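Histidine acid phosphatase (PDB 6RXD) probably hydrolyses phosphate esters of inositol polyphosphates, including phytate, and of 2,3-bisphosphoglycerate as a histidine acid phosphatase. Local coordinates at residues Arg48-Tyr53 and Ser86-Ala91; Ala222-Ala227 and Gly358-Gly363; Glu456-Ala459 and Arg463-Pro466. All coordinates share one frame; numbering follows the deposited sequence.

Contact 1: residues Arg48-Tyr53 and Ser86-Ala91; sequences RGLSSY and SGITAA
Leu50 and Tyr53 belong to the loop that carries on directly from the RHGxR signature of histidine phosphatases, and both pack on helix 75-95, against Ile88 and Thr89. The contact is small and apolar in character, with 138 Å² buried and no hydrogen bond between the two segments themselves. Tyr53 makes the closer approach. Its ring atom CE1 lies 4.0 Å from the methyl CG2 of Thr89. The methyl comes at the ring obliquely, so this is no stack. CG of Tyr53 is trans to the backbone N (chi1 -176°), which carries the ring out to the helix from a backbone that keeps its distance: the CA atoms of Tyr53 and Thr89 are 7.6 Å apart. CB of Leu50 is directed toward the helix, and CD1 of Leu50 comes to 4.5 Å from CG1 of Ile88, a looser apolar touch.

Arg48 is the second arginine of the signature, whose histidine is the nucleophile in this family; the arginines probably bind the phosphate, as in relatives. The helix packs on the loop a few residues beyond strand 34-44, whose end probably leads into the active site, as in relatives. Asn92 ties the two together: its OD1 accepts from Leu50 N, and its ND2 binds Ile88 O one turn back along the helix. Tyr53 OH is bonded to Arg61 NH1, and Thr89 OG1 to Asp56 OD1 and Leu85 O. Tyr97 touches both Tyr53 and Thr89, while Leu311 and Ile314 of helix 301-317 pack on Leu50.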
# COMPACT_ATOMS: atom_id res chain seq x y z
N ARG A 48 8.97 -3.47 0.71
CA ARG A 48 9.43 -4.84 0.54
C ARG A 48 10.42 -4.89 -0.60
O ARG A 48 10.50 -3.97 -1.40
CB ARG A 48 8.25 -5.75 0.15
CG ARG A 48 7.15 -5.88 1.17
CD ARG A 48 5.99 -6.67 0.57
NE ARG A 48 6.39 -8.01 0.12
CZ ARG A 48 5.62 -9.09 0.20
NH1 ARG A 48 6.07 -10.27 -0.22
NH2 ARG A 48 4.39 -9.00 0.71
N GLY A 49 11.18 -5.98 -0.69
CA GLY A 49 12.06 -6.17 -1.83
C GLY A 49 11.32 -6.71 -3.03
O GLY A 49 10.09 -6.73 -3.05
N LEU A 50 12.06 -7.14 -4.05
CA LEU A 50 11.45 -7.79 -5.20
C LEU A 50 10.72 -9.04 -4.73
O LEU A 50 11.17 -9.71 -3.81
CB LEU A 50 12.52 -8.17 -6.22
CG LEU A 50 13.21 -6.98 -6.89
CD1 LEU A 50 14.41 -7.45 -7.73
CD2 LEU A 50 12.21 -6.19 -7.75
N SER A 51 9.59 -9.36 -5.37
CA SER A 51 8.77 -10.49 -4.94
C SER A 51 9.45 -11.82 -5.28
O SER A 51 9.27 -12.82 -4.58
CB SER A 51 7.39 -10.44 -5.58
OG SER A 51 7.48 -10.49 -6.98
N SER A 52 10.23 -11.82 -6.36
CA SER A 52 10.96 -13.01 -6.77
C SER A 52 12.08 -12.64 -7.73
O SER A 52 12.19 -11.49 -8.15
CB SER A 52 10.01 -14.01 -7.45
OG SER A 52 9.51 -13.47 -8.65
N TYR A 53 12.92 -13.62 -8.05
CA TYR A 53 14.00 -13.45 -9.01
C TYR A 53 13.36 -13.45 -10.39
O TYR A 53 13.09 -14.52 -10.98
CB TYR A 53 15.03 -14.58 -8.85
CG TYR A 53 16.26 -14.48 -9.72
CD1 TYR A 53 17.02 -13.32 -9.78
CD2 TYR A 53 16.68 -15.57 -10.47
CE1 TYR A 53 18.16 -13.24 -10.60
CE2 TYR A 53 17.81 -15.51 -11.27
CZ TYR A 53 18.55 -14.35 -11.33
OH TYR A 53 19.67 -14.31 -12.14
N SER A 86 23.34 -6.85 -10.72
CA SER A 86 23.98 -7.71 -9.73
C SER A 86 23.77 -7.19 -8.32
O SER A 86 23.55 -7.95 -7.38
CB SER A 86 25.49 -7.81 -10.01
OG SER A 86 25.72 -8.48 -11.22
N GLY A 87 23.84 -5.86 -8.17
CA GLY A 87 23.66 -5.23 -6.88
C GLY A 87 22.27 -5.41 -6.29
O GLY A 87 22.15 -5.74 -5.11
N ILE A 88 21.23 -5.17 -7.08
CA ILE A 88 19.88 -5.32 -6.53
C ILE A 88 19.54 -6.79 -6.28
O ILE A 88 18.84 -7.14 -5.32
CB ILE A 88 18.79 -4.60 -7.38
CG1 ILE A 88 17.50 -4.45 -6.57
CG2 ILE A 88 18.53 -5.34 -8.69
CD1 ILE A 88 16.59 -3.33 -7.05
N THR A 89 20.09 -7.67 -7.11
CA THR A 89 19.90 -9.09 -6.89
C THR A 89 20.58 -9.52 -5.59
O THR A 89 19.98 -10.21 -4.76
CB THR A 89 20.42 -9.89 -8.08
OG1 THR A 89 19.60 -9.59 -9.21
CG2 THR A 89 20.40 -11.41 -7.81
N ALA A 90 21.81 -9.07 -5.39
CA ALA A 90 22.54 -9.41 -4.17
C ALA A 90 21.84 -8.89 -2.92
O ALA A 90 21.85 -9.55 -1.89
CB ALA A 90 23.98 -8.91 -4.25
N ALA A 91 21.26 -7.70 -3.01
CA ALA A 91 20.53 -7.14 -1.88
C ALA A 91 19.32 -8.00 -1.53
O ALA A 91 19.02 -8.25 -0.35
CB ALA A 91 20.11 -5.72 -2.18

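Contact 2: residues Ala222-Ala227 and Gly358-Gly363; sequences ATIAGA and GPSYAG
A CH-pi contact between Thr223 and Tyr361 joins the first turn of helix 222-232 to the loop that follows helix 339-357. It is partly buried and lies among the helices of the enzyme. CB of Thr223 sits over the centre of the Tyr361 ring, 3.8 Å from the centroid and 12° off the ring normal. The methyl CG2 of Thr223 covers the inner half of the same face, 3.7 Å from CG of Tyr361. OG1 lies over the outer half, 4.0 Å from CZ of Tyr361. Thr223 thus spreads both branches across the ring.

Ile224 meets the same tyrosine differently. Its CG1 comes in near the ring plane, at the edge, 3.9 Å from CE2 of Tyr361. That CG1 also reaches to 3.9 Å from OG of Ser360, whose hydroxyl is bonded to Tyr355 O. The ring of Tyr361 is swung between its own backbone N and carbonyl carbon (chi1 71°), and this lays one face against Thr223.

Asp221, just before the helix, grips both sides. Its OD1 is hydrogen-bonded to Tyr361 OH, and its OD2 accepts from Ile224 N, fixing the far end of the ring relative to the helix start. Phe217 of helix 206-220 touches both Ile224 and Tyr361. The side chain of Ile224 is about 4 Å from those of Glu228 and Glu356, so this helix-to-loop CH-pi packing borders a zinc-binding carboxylate site, whose metal is not bound to this chain here.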
# COMPACT_ATOMS: atom_id res chain seq x y z
N ALA A 222 -16.45 -5.79 -18.89
CA ALA A 222 -16.09 -5.39 -20.25
C ALA A 222 -15.44 -4.01 -20.30
O ALA A 222 -14.57 -3.76 -21.14
CB ALA A 222 -17.31 -5.45 -21.17
N THR A 223 -15.87 -3.10 -19.42
CA THR A 223 -15.33 -1.75 -19.43
C THR A 223 -13.89 -1.75 -18.96
O THR A 223 -13.02 -1.17 -19.61
CB THR A 223 -16.17 -0.79 -18.58
OG1 THR A 223 -17.51 -0.78 -19.09
CG2 THR A 223 -15.60 0.62 -18.65
N ILE A 224 -13.64 -2.41 -17.84
CA ILE A 224 -12.27 -2.54 -17.33
C ILE A 224 -11.36 -3.20 -18.35
O ILE A 224 -10.24 -2.74 -18.59
CB ILE A 224 -12.24 -3.31 -15.98
CG1 ILE A 224 -12.90 -2.46 -14.89
CG2 ILE A 224 -10.80 -3.66 -15.59
CD1 ILE A 224 -13.25 -3.20 -13.60
N ALA A 225 -11.83 -4.28 -18.98
CA ALA A 225 -11.05 -4.99 -19.97
C ALA A 225 -10.72 -4.10 -21.17
O ALA A 225 -9.59 -4.08 -21.64
CB ALA A 225 -11.78 -6.25 -20.43
N GLY A 226 -11.72 -3.35 -21.64
CA GLY A 226 -11.52 -2.49 -22.80
C GLY A 226 -10.62 -1.31 -22.49
O GLY A 226 -9.78 -0.95 -23.32
N ALA A 227 -10.80 -0.70 -21.33
CA ALA A 227 -9.99 0.45 -20.94
C ALA A 227 -8.53 0.02 -20.80
O ALA A 227 -7.61 0.76 -21.18
CB ALA A 227 -10.50 1.06 -19.63
N GLY A 358 -9.45 0.68 -7.35
CA GLY A 358 -9.74 2.03 -6.91
C GLY A 358 -11.13 2.47 -7.33
O GLY A 358 -12.02 1.64 -7.49
N PRO A 359 -11.31 3.78 -7.53
CA PRO A 359 -12.64 4.30 -7.91
C PRO A 359 -13.13 3.70 -9.23
O PRO A 359 -14.34 3.52 -9.43
CB PRO A 359 -12.39 5.80 -8.07
CG PRO A 359 -11.23 6.09 -7.17
CD PRO A 359 -10.34 4.87 -7.30
N SER A 360 -12.18 3.41 -10.12
CA SER A 360 -12.49 2.80 -11.42
C SER A 360 -13.50 3.64 -12.19
O SER A 360 -13.54 4.86 -12.05
CB SER A 360 -12.96 1.36 -11.23
OG SER A 360 -12.92 0.63 -12.46
N TYR A 361 -14.33 2.99 -13.01
CA TYR A 361 -15.18 3.72 -13.95
C TYR A 361 -16.55 4.12 -13.39
O TYR A 361 -17.08 3.45 -12.50
CB TYR A 361 -15.33 2.93 -15.27
CG TYR A 361 -16.19 1.67 -15.18
CD1 TYR A 361 -17.56 1.72 -15.39
CD2 TYR A 361 -15.62 0.43 -14.91
CE1 TYR A 361 -18.34 0.58 -15.34
CE2 TYR A 361 -16.39 -0.72 -14.84
CZ TYR A 361 -17.75 -0.64 -15.06
OH TYR A 361 -18.52 -1.78 -15.00
N ALA A 362 -17.11 5.20 -13.92
CA ALA A 362 -18.40 5.71 -13.46
C ALA A 362 -19.52 4.74 -13.81
O ALA A 362 -19.52 4.15 -14.89
CB ALA A 362 -18.68 7.08 -14.06
N GLY A 363 -20.48 4.59 -12.91
CA GLY A 363 -21.61 3.70 -13.14
C GLY A 363 -21.52 2.41 -12.34
O GLY A 363 -22.41 1.56 -12.45

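Contact 3: residues Glu456-Ala459 and Arg463-Pro466; sequences EDPA and RYTP
Asp457 and Tyr464 form the close part of this contact, while Glu456 and Arg463 diverge beside them. CB of Asp457 lies over one face of the Tyr464 ring, toward its rim, 4.0 Å from the centroid and 21° off the normal, as a CH-pi contact. The carboxylate runs on past the rim, its plane 12° from that of the ring, with CG of Asp457 3.7 Å from CE1 of Tyr464. The backbone takes part too: CA of Asp457 is 3.6 Å from CZ of Tyr464. CD of Pro458 meets the hydroxyl end, 3.6 Å from OH of Tyr464.

These segments flank the turn at the tip of the hairpin-like connection between the antiparallel strands 445-453 and 467-472. Within it Asp457 makes an Asx turn, OD1 accepting from Ala459 N at 3.0 Å. Replacing Tyr464 with an alanine would probably leave Asp457 and Pro458 without the ring they rest on, and the turn freer to move.

On the loose side, the CA atoms of Glu456 and Arg463 are 4.4 Å apart, but their exposed side chains point away from each other's segments. Arg463 instead sends NH2 to Val386 O.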
# COMPACT_ATOMS: atom_id res chain seq x y z
N GLU A 456 -23.50 13.75 31.78
CA GLU A 456 -24.76 13.84 31.06
C GLU A 456 -25.04 15.29 30.69
O GLU A 456 -24.88 16.19 31.52
CB GLU A 456 -25.91 13.30 31.91
CG GLU A 456 -25.79 11.82 32.23
CD GLU A 456 -26.85 11.35 33.21
OE1 GLU A 456 -27.43 12.20 33.92
OE2 GLU A 456 -27.10 10.12 33.26
N ASP A 457 -25.43 15.51 29.44
CA ASP A 457 -25.84 16.84 29.01
C ASP A 457 -27.11 17.19 29.78
O ASP A 457 -28.11 16.49 29.65
CB ASP A 457 -26.12 16.84 27.50
CG ASP A 457 -26.46 18.22 26.96
OD1 ASP A 457 -26.77 19.14 27.75
OD2 ASP A 457 -26.43 18.39 25.72
N PRO A 458 -27.07 18.28 30.57
CA PRO A 458 -28.22 18.69 31.40
C PRO A 458 -29.48 18.92 30.57
O PRO A 458 -30.59 18.83 31.11
CB PRO A 458 -27.76 20.02 32.01
CG PRO A 458 -26.27 19.98 31.97
CD PRO A 458 -25.92 19.18 30.74
N ALA A 459 -29.31 19.20 29.28
CA ALA A 459 -30.42 19.49 28.39
C ALA A 459 -31.09 18.23 27.83
O ALA A 459 -32.24 18.27 27.42
CB ALA A 459 -29.95 20.37 27.24
N ARG A 463 -25.55 11.13 27.61
CA ARG A 463 -24.13 11.42 27.40
C ARG A 463 -23.91 12.24 26.13
O ARG A 463 -24.69 12.16 25.17
CB ARG A 463 -23.34 10.12 27.36
CG ARG A 463 -23.31 9.41 28.70
CD ARG A 463 -22.91 7.95 28.53
NE ARG A 463 -21.59 7.82 27.94
CZ ARG A 463 -21.07 6.67 27.54
NH1 ARG A 463 -21.76 5.55 27.68
NH2 ARG A 463 -19.85 6.64 27.00
N TYR A 464 -22.85 13.04 26.13
CA TYR A 464 -22.48 13.84 24.96
C TYR A 464 -21.96 12.93 23.86
O TYR A 464 -21.25 11.96 24.12
CB TYR A 464 -21.39 14.85 25.33
CG TYR A 464 -21.82 15.97 26.25
CD1 TYR A 464 -22.38 17.14 25.73
CD2 TYR A 464 -21.64 15.88 27.63
CE1 TYR A 464 -22.76 18.18 26.56
CE2 TYR A 464 -22.02 16.92 28.47
CZ TYR A 464 -22.58 18.06 27.93
OH TYR A 464 -22.96 19.08 28.77
N THR A 465 -22.29 13.25 22.61
CA THR A 465 -21.83 12.45 21.48
C THR A 465 -20.31 12.55 21.35
O THR A 465 -19.76 13.65 21.38
CB THR A 465 -22.48 12.99 20.20
OG1 THR A 465 -23.91 12.91 20.33
CG2 THR A 465 -22.03 12.20 18.98
N PRO A 466 -19.63 11.40 21.17
CA PRO A 466 -18.17 11.40 20.97
C PRO A 466 -17.81 12.08 19.65
O PRO A 466 -18.65 12.19 18.76
CB PRO A 466 -17.83 9.91 20.86
CG PRO A 466 -19.00 9.19 21.50
CD PRO A 466 -20.19 10.04 21.20

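Overall arrangement
The three contacts follow one another along the chain and do not touch. Contacts 1 and 2 have centres 33 Å apart, with nearest atoms about 19 Å apart. Contact 3 is remote: its centre is 57 Å from that of contact 1, across the centre of the chain, and 46 Å from that of contact 2. Contact 1 follows the RHGxR signature, which probably forms part of the active site, as in relatives. Its Ile88 side chain is also about 11 Å from a bound zinc ion, held by Glu94 and His326. Contact 2 borders a different zinc site, unoccupied in this chain. Contact 3 lies on the surface, away from the known metal sites.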